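PDB 3I3L: alkylhalidase CmlS from Streptomyces venezuelae, which is a flavin-dependent halogenase of chloramphenicol biosynthesis that carries a covalently attached FAD and probably acts as an oxidoreductase. Local coordinates for residues A27-G32 and V162-R167; S177-D182 and D343-H348. All coordinates share one frame; numbering follows the deposited sequence.

Contact 1 of 2, residues A27-G32 and V162-R167; sequences AIIGGG and VVLTVR. With FAD (flavin-adenine dinucleotide), chain B.
With chi1 at -85° and CG anti to its own carbonyl carbon, Leu164 reaches out from strand 162-168; CD2, roughly anti to CA, is its extended branch and lies 3.7 Å from CB of Ala27. The same methyl lies more loosely against Ile29, with 4.3 Å between Leu164 CD2 and Ile29 CG1, so this one branch spans two residues of strand 25-29 that face the same side. In Ile29 the first torsion (chi1 -57°) divides the side chain: CG1 stands beside the backbone N and meets the leucine, while CG2, anti to that N, points to the cofactor and comes 3.7 Å from N1A of the FAD adenine. The contact is wholly apolar and buried. Val151 and Val154 of strand 151-155, which pairs with 162-168, also touch Ile29. Beyond the strand the chain turns through glycines alongside the adenosine ribose and the phosphates. Gly30, at phi 103°, has no CB to press on the carbonyl O of Ile29 or on the ribose, and Gly30 CA passes 3.4 Å from FAD O4B. Gly32, the N-cap of helix 33-44, brings its C within 3.6 Å of FAD O2P. Glu53 accepts a bond from Gly31 N and also binds FAD. Strand, glycine turn and helix, with Gly30, Gly32 and Gly35 in a GxGxxG pattern, are consistent with the dinucleotide-binding motif of a Rossmann-type FAD domain.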
loop_
_atom_site.group_PDB
_atom_site.type_symbol
_atom_site.label_atom_id
_atom_site.label_comp_id
_atom_site.label_asym_id
_atom_site.label_seq_id
_atom_site.Cartn_x
_atom_site.Cartn_y
_atom_site.Cartn_z
ATOM N N ALA A 27 -22.373 -11.726 -1.637
ATOM C CA ALA A 27 -22.281 -11.535 -0.207
ATOM C C ALA A 27 -20.895 -10.961 0.149
ATOM O O ALA A 27 -19.867 -11.366 -0.429
ATOM C CB ALA A 27 -22.428 -12.856 0.540
ATOM N N ILE A 28 -20.895 -10.003 1.082
ATOM C CA ILE A 28 -19.685 -9.401 1.514
ATOM C C ILE A 28 -19.584 -9.511 2.990
ATOM O O ILE A 28 -20.421 -8.986 3.719
ATOM C CB ILE A 28 -19.579 -7.923 1.101
ATOM C CG1 ILE A 28 -19.428 -7.791 -0.418
ATOM C CG2 ILE A 28 -18.280 -7.297 1.735
ATOM C CD1 ILE A 28 -19.453 -6.204 -0.818
ATOM N N ILE A 29 -18.544 -10.180 3.453
ATOM C CA ILE A 29 -18.291 -10.308 4.908
ATOM C C ILE A 29 -17.431 -9.159 5.408
ATOM O O ILE A 29 -16.260 -9.066 5.026
ATOM C CB ILE A 29 -17.492 -11.631 5.187
ATOM C CG1 ILE A 29 -18.244 -12.845 4.654
ATOM C CG2 ILE A 29 -17.180 -11.830 6.655
ATOM C CD1 ILE A 29 -17.316 -14.068 4.330
ATOM N N GLY A 30 -17.980 -8.322 6.306
ATOM C CA GLY A 30 -17.275 -7.202 6.878
ATOM C C GLY A 30 -17.674 -5.865 6.278
ATOM O O GLY A 30 -17.766 -5.716 5.084
ATOM N N GLY A 31 -17.923 -4.870 7.128
ATOM C CA GLY A 31 -18.249 -3.533 6.626
ATOM C C GLY A 31 -17.202 -2.472 6.937
ATOM O O GLY A 31 -17.548 -1.291 7.076
ATOM N N GLY A 32 -15.923 -2.874 7.083
ATOM C CA GLY A 32 -14.834 -1.878 7.200
ATOM C C GLY A 32 -14.592 -1.321 5.793
ATOM O O GLY A 32 -15.377 -1.599 4.909
ATOM N N VAL A 162 -22.152 -20.083 -3.330
ATOM C CA VAL A 162 -21.559 -19.945 -2.015
ATOM C C VAL A 162 -22.711 -19.977 -1.029
ATOM O O VAL A 162 -23.699 -19.332 -1.278
ATOM C CB VAL A 162 -20.789 -18.570 -1.876
ATOM C CG1 VAL A 162 -20.401 -18.312 -0.462
ATOM C CG2 VAL A 162 -19.544 -18.544 -2.793
ATOM N N VAL A 163 -22.574 -20.708 0.089
ATOM C CA VAL A 163 -23.547 -20.631 1.174
ATOM C C VAL A 163 -22.996 -20.148 2.492
ATOM O O VAL A 163 -22.213 -20.794 3.067
ATOM C CB VAL A 163 -24.257 -21.988 1.367
ATOM C CG1 VAL A 163 -25.386 -21.864 2.409
ATOM C CG2 VAL A 163 -24.816 -22.462 0.026
ATOM N N LEU A 164 -23.505 -19.039 3.006
ATOM C CA LEU A 164 -23.045 -18.488 4.281
ATOM C C LEU A 164 -23.972 -18.828 5.430
ATOM O O LEU A 164 -25.188 -18.816 5.268
ATOM C CB LEU A 164 -22.966 -16.953 4.173
ATOM C CG LEU A 164 -21.667 -16.366 3.584
ATOM C CD1 LEU A 164 -21.412 -16.881 2.263
ATOM C CD2 LEU A 164 -21.823 -14.884 3.527
ATOM N N THR A 165 -23.414 -19.113 6.592
ATOM C CA THR A 165 -24.248 -19.137 7.779
ATOM C C THR A 165 -24.016 -17.879 8.548
ATOM O O THR A 165 -22.867 -17.488 8.761
ATOM C CB THR A 165 -24.035 -20.353 8.654
ATOM O OG1 THR A 165 -24.271 -21.520 7.875
ATOM C CG2 THR A 165 -25.020 -20.348 9.830
ATOM N N VAL A 166 -25.115 -17.263 8.976
ATOM C CA VAL A 166 -25.169 -15.919 9.598
ATOM C C VAL A 166 -25.979 -15.980 10.918
ATOM O O VAL A 166 -27.006 -16.686 10.996
ATOM C CB VAL A 166 -25.886 -15.014 8.574
ATOM C CG1 VAL A 166 -26.883 -14.147 9.188
ATOM C CG2 VAL A 166 -24.880 -14.289 7.684
ATOM N N ARG A 167 -25.532 -15.259 11.956
ATOM C CA ARG A 167 -26.292 -15.193 13.212
ATOM C C ARG A 167 -27.158 -13.964 13.247
ATOM O O ARG A 167 -26.655 -12.869 13.466
ATOM C CB ARG A 167 -25.392 -15.243 14.448
ATOM C CG ARG A 167 -25.386 -16.603 15.150
ATOM C CD ARG A 167 -25.202 -16.536 16.699
ATOM N NE ARG A 167 -24.160 -15.576 17.137
ATOM C CZ ARG A 167 -22.867 -15.877 17.385
ATOM N NH1 ARG A 167 -22.025 -14.914 17.757
ATOM N NH2 ARG A 167 -22.398 -17.134 17.260
HETATM P PA FAD B . -11.050 -3.984 9.088
HETATM O O1A FAD B . -10.555 -4.831 10.237
HETATM O O2A FAD B . -10.826 -2.516 9.199
HETATM O O5B FAD B . -12.645 -4.279 8.901
HETATM C C5B FAD B . -13.137 -5.603 8.937
HETATM C C4B FAD B . -14.569 -5.666 9.514
HETATM O O4B FAD B . -15.018 -7.038 9.412
HETATM C C3B FAD B . -14.633 -5.297 10.977
HETATM O O3B FAD B . -15.481 -4.202 11.149
HETATM C C2B FAD B . -15.211 -6.539 11.673
HETATM O O2B FAD B . -16.193 -6.189 12.597
HETATM C C1B FAD B . -15.814 -7.344 10.532
HETATM N N9A FAD B . -15.849 -8.789 10.664
HETATM C C8A FAD B . -14.841 -9.611 11.073
HETATM N N7A FAD B . -15.276 -10.888 11.017
HETATM C C5A FAD B . -16.580 -10.894 10.656
HETATM C C6A FAD B . -17.490 -11.920 10.471
HETATM N N6A FAD B . -17.141 -13.181 10.648
HETATM N N1A FAD B . -18.747 -11.591 10.041
HETATM C C2A FAD B . -19.127 -10.287 9.837
HETATM N N3A FAD B . -18.214 -9.293 10.013
HETATM C C4A FAD B . -16.958 -9.585 10.414
HETATM N N1 FAD B . -3.728 1.459 8.022
HETATM C C2 FAD B . -3.615 2.703 7.424
HETATM O O2 FAD B . -4.061 2.830 6.291
HETATM N N3 FAD B . -3.004 3.749 8.062
HETATM C C4 FAD B . -2.488 3.594 9.322
HETATM O O4 FAD B . -1.947 4.591 9.900
HETATM C C4X FAD B . -2.567 2.337 9.922
HETATM N N5 FAD B . -2.078 2.152 11.186
HETATM C C5X FAD B . -2.255 0.938 11.810
HETATM C C6 FAD B . -1.746 0.734 13.101
HETATM C C7 FAD B . -1.857 -0.504 13.686
HETATM C C7M FAD B . -1.337 -0.751 15.083
HETATM C C8 FAD B . -2.525 -1.510 12.996
HETATM C C8M FAD B . -2.757 -2.825 13.626
HETATM C C9 FAD B . -3.000 -1.338 11.691
HETATM C C9A FAD B . -2.853 -0.083 11.121
HETATM N N10 FAD B . -3.377 0.091 9.872
HETATM C C10 FAD B . -3.198 1.268 9.249
HETATM C "C1'" FAD B . -3.883 -1.136 9.194
HETATM C "C2'" FAD B . -5.323 -0.942 8.782
HETATM O "O2'" FAD B . -6.019 -0.500 9.877
HETATM C "C3'" FAD B . -5.988 -2.144 8.166
HETATM O "O3'" FAD B . -5.281 -2.524 7.006
HETATM C "C4'" FAD B . -7.455 -1.807 7.737
HETATM O "O4'" FAD B . -8.284 -1.590 8.846
HETATM C "C5'" FAD B . -8.046 -2.985 6.973
HETATM O "O5'" FAD B . -9.331 -2.676 6.517
HETATM P P FAD B . -10.294 -3.910 6.312
HETATM O O1P FAD B . -9.560 -5.001 5.563
HETATM O O2P FAD B . -11.633 -3.425 5.767
HETATM O O3P FAD B . -10.450 -4.594 7.770
#

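Contact 2 of 2, residues S177-D182 and D343-H348; sequences SDFVID and DRITRH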
loop_
_atom_site.group_PDB
_atom_site.type_symbol
_atom_site.label_atom_id
_atom_site.label_comp_id
_atom_site.label_asym_id
_atom_site.label_seq_id
_atom_site.Cartn_x
_atom_site.Cartn_y
_atom_site.Cartn_z
ATOM N N SER A 177 -25.331 -17.178 -2.443
ATOM C CA SER A 177 -24.968 -16.123 -3.386
ATOM C C SER A 177 -24.062 -16.685 -4.472
ATOM O O SER A 177 -23.575 -17.826 -4.357
ATOM C CB SER A 177 -24.325 -14.953 -2.616
ATOM O OG SER A 177 -23.045 -15.357 -2.061
ATOM N N ASP A 178 -23.887 -15.936 -5.559
ATOM C CA ASP A 178 -23.015 -16.318 -6.631
ATOM C C ASP A 178 -21.513 -16.160 -6.252
ATOM O O ASP A 178 -20.668 -17.014 -6.637
ATOM C CB ASP A 178 -23.272 -15.454 -7.847
ATOM C CG ASP A 178 -24.698 -15.619 -8.379
ATOM O OD1 ASP A 178 -25.084 -16.785 -8.533
ATOM O OD2 ASP A 178 -25.377 -14.585 -8.629
ATOM N N PHE A 179 -21.205 -15.056 -5.566
ATOM C CA PHE A 179 -19.832 -14.810 -5.103
ATOM C C PHE A 179 -19.828 -14.383 -3.667
ATOM O O PHE A 179 -20.893 -13.940 -3.121
ATOM C CB PHE A 179 -19.105 -13.777 -5.957
ATOM C CG PHE A 179 -18.806 -14.243 -7.324
ATOM C CD1 PHE A 179 -17.601 -14.842 -7.620
ATOM C CD2 PHE A 179 -19.713 -14.026 -8.359
ATOM C CE1 PHE A 179 -17.299 -15.280 -8.917
ATOM C CE2 PHE A 179 -19.427 -14.484 -9.689
ATOM C CZ PHE A 179 -18.223 -15.077 -9.966
ATOM N N VAL A 180 -18.664 -14.569 -3.020
ATOM C CA VAL A 180 -18.436 -14.014 -1.718
ATOM C C VAL A 180 -17.136 -13.231 -1.686
ATOM O O VAL A 180 -16.151 -13.642 -2.288
ATOM C CB VAL A 180 -18.451 -15.102 -0.605
ATOM C CG1 VAL A 180 -17.382 -16.183 -0.830
ATOM C CG2 VAL A 180 -18.294 -14.423 0.790
ATOM N N ILE A 181 -17.142 -12.083 -1.012
ATOM C CA ILE A 181 -15.904 -11.372 -0.737
ATOM C C ILE A 181 -15.656 -11.462 0.771
ATOM O O ILE A 181 -16.500 -11.002 1.573
ATOM C CB ILE A 181 -15.960 -9.875 -1.144
ATOM C CG1 ILE A 181 -15.881 -9.724 -2.670
ATOM C CG2 ILE A 181 -14.800 -9.071 -0.433
ATOM C CD1 ILE A 181 -16.208 -8.342 -3.096
ATOM N N ASP A 182 -14.507 -12.003 1.163
ATOM C CA ASP A 182 -14.119 -11.877 2.595
ATOM C C ASP A 182 -13.379 -10.554 2.815
ATOM O O ASP A 182 -12.251 -10.376 2.368
ATOM C CB ASP A 182 -13.267 -13.044 3.056
ATOM C CG ASP A 182 -12.995 -13.034 4.568
ATOM O OD1 ASP A 182 -13.382 -12.046 5.266
ATOM O OD2 ASP A 182 -12.350 -14.014 5.048
ATOM N N ASP A 343 -17.257 -8.608 -11.679
ATOM C CA ASP A 343 -17.996 -8.123 -12.846
ATOM C C ASP A 343 -17.536 -8.746 -14.151
ATOM O O ASP A 343 -18.341 -9.189 -14.977
ATOM C CB ASP A 343 -17.905 -6.581 -12.937
ATOM C CG ASP A 343 -18.710 -6.027 -14.106
ATOM O OD1 ASP A 343 -19.930 -6.307 -14.193
ATOM O OD2 ASP A 343 -18.123 -5.347 -14.949
ATOM N N ARG A 344 -16.224 -8.801 -14.353
ATOM C CA ARG A 344 -15.694 -9.384 -15.572
ATOM C C ARG A 344 -16.016 -10.842 -15.709
ATOM O O ARG A 344 -16.306 -11.320 -16.801
ATOM C CB ARG A 344 -14.173 -9.170 -15.627
ATOM C CG ARG A 344 -13.526 -9.577 -16.894
ATOM C CD ARG A 344 -13.667 -8.546 -17.976
ATOM N NE ARG A 344 -13.229 -9.072 -19.272
ATOM C CZ ARG A 344 -13.311 -8.418 -20.437
ATOM N NH1 ARG A 344 -13.746 -7.175 -20.495
ATOM N NH2 ARG A 344 -12.926 -9.029 -21.554
ATOM N N ILE A 345 -15.919 -11.598 -14.624
ATOM C CA ILE A 345 -16.175 -13.027 -14.715
ATOM C C ILE A 345 -17.668 -13.266 -14.978
ATOM O O ILE A 345 -18.037 -14.202 -15.635
ATOM C CB ILE A 345 -15.751 -13.777 -13.417
ATOM C CG1 ILE A 345 -14.220 -13.730 -13.231
ATOM C CG2 ILE A 345 -16.285 -15.251 -13.436
ATOM C CD1 ILE A 345 -13.770 -14.073 -11.781
ATOM N N THR A 346 -18.509 -12.429 -14.396
ATOM C CA THR A 346 -19.944 -12.555 -14.519
ATOM C C THR A 346 -20.380 -12.401 -16.007
ATOM O O THR A 346 -21.259 -13.133 -16.446
ATOM C CB THR A 346 -20.669 -11.506 -13.656
ATOM O OG1 THR A 346 -20.360 -11.748 -12.268
ATOM C CG2 THR A 346 -22.213 -11.609 -13.886
ATOM N N ARG A 347 -19.757 -11.466 -16.729
ATOM C CA ARG A 347 -20.097 -11.132 -18.104
ATOM C C ARG A 347 -19.296 -11.968 -19.098
ATOM O O ARG A 347 -19.713 -12.102 -20.259
ATOM C CB ARG A 347 -19.895 -9.625 -18.376
ATOM C CG ARG A 347 -20.784 -8.696 -17.482
ATOM C CD ARG A 347 -20.637 -7.180 -17.836
ATOM N NE ARG A 347 -19.356 -6.621 -17.401
ATOM C CZ ARG A 347 -18.320 -6.362 -18.190
ATOM N NH1 ARG A 347 -18.414 -6.542 -19.491
ATOM N NH2 ARG A 347 -17.166 -5.901 -17.662
ATOM N N HIS A 348 -18.158 -12.549 -18.655
ATOM C CA HIS A 348 -17.322 -13.370 -19.538
ATOM C C HIS A 348 -16.761 -14.562 -18.762
ATOM O O HIS A 348 -15.605 -14.523 -18.250
ATOM C CB HIS A 348 -16.119 -12.576 -20.062
ATOM C CG HIS A 348 -16.472 -11.271 -20.696
ATOM N ND1 HIS A 348 -16.748 -11.146 -22.043
ATOM C CD2 HIS A 348 -16.577 -10.029 -20.171
ATOM C CE1 HIS A 348 -17.019 -9.883 -22.315
ATOM N NE2 HIS A 348 -16.936 -9.182 -21.196
#
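Phe179 projects its ring from strand 179-182 toward Ile345 and Thr346 near the end of helix 327-347, a helix-on-sheet packing within the Rossmann-type FAD-binding domain. Its chi1 of -69° places CG anti to the carbonyl carbon, and the ring extends until CZ lies 4.0 Å from CG2 of Ile345. That methyl comes to the ring edge, close to its plane, instead of lying over a face. Ile345 presents this branch because CG2 is anti to its backbone N (chi1 -67°), with CG1 anti to the carbonyl carbon; Phe311 and Val355 also touch this isoleucine. The Thr346 and Phe179 side chains run antiparallel past one another, Thr346 OG1 3.9 Å from Phe179 CE2, neither over the face nor at the edge. The hydroxyl makes its hydrogen bonds elsewhere, with the backbone O of Ile342 one helical turn earlier and with Ser24 OG.

On the helix, Arg347 bends at chi3 (-73°) and grips Asp343 side-on. Asp343 OD1 is also hydrogen-bonded to His47 NE2, and OD2 forms a salt bridge with Arg497 NH1. Both NE and NH2 of Arg347 converge on OD2 from the same face of the carboxylate plane, with Arg347 NH2 2.9 Å from Asp343 OD2.

How the contacts relate
The two contacts illustrate how one mixed sheet can be covered on both faces. Their centres are 15 Å apart, and both segments of contact 1 precede both segments of contact 2 in the chain. The parallel neighbours 25-29 and 179-182 are joined where Ala27 O meets Ile181 N at 2.9 Å in a probable hydrogen bond. Ala27 CB and Phe179 CB point to opposite faces, so the small antiparallel sheet packs on one and helix 327-347 on the other. Segment 177-182 starts at the end of that small sheet's last strand and passes straight into strand 179-182, joining the two sheets. Contact 2 lies away from the FAD site, yet its helix starts there, with Val328 N bonded to FAD.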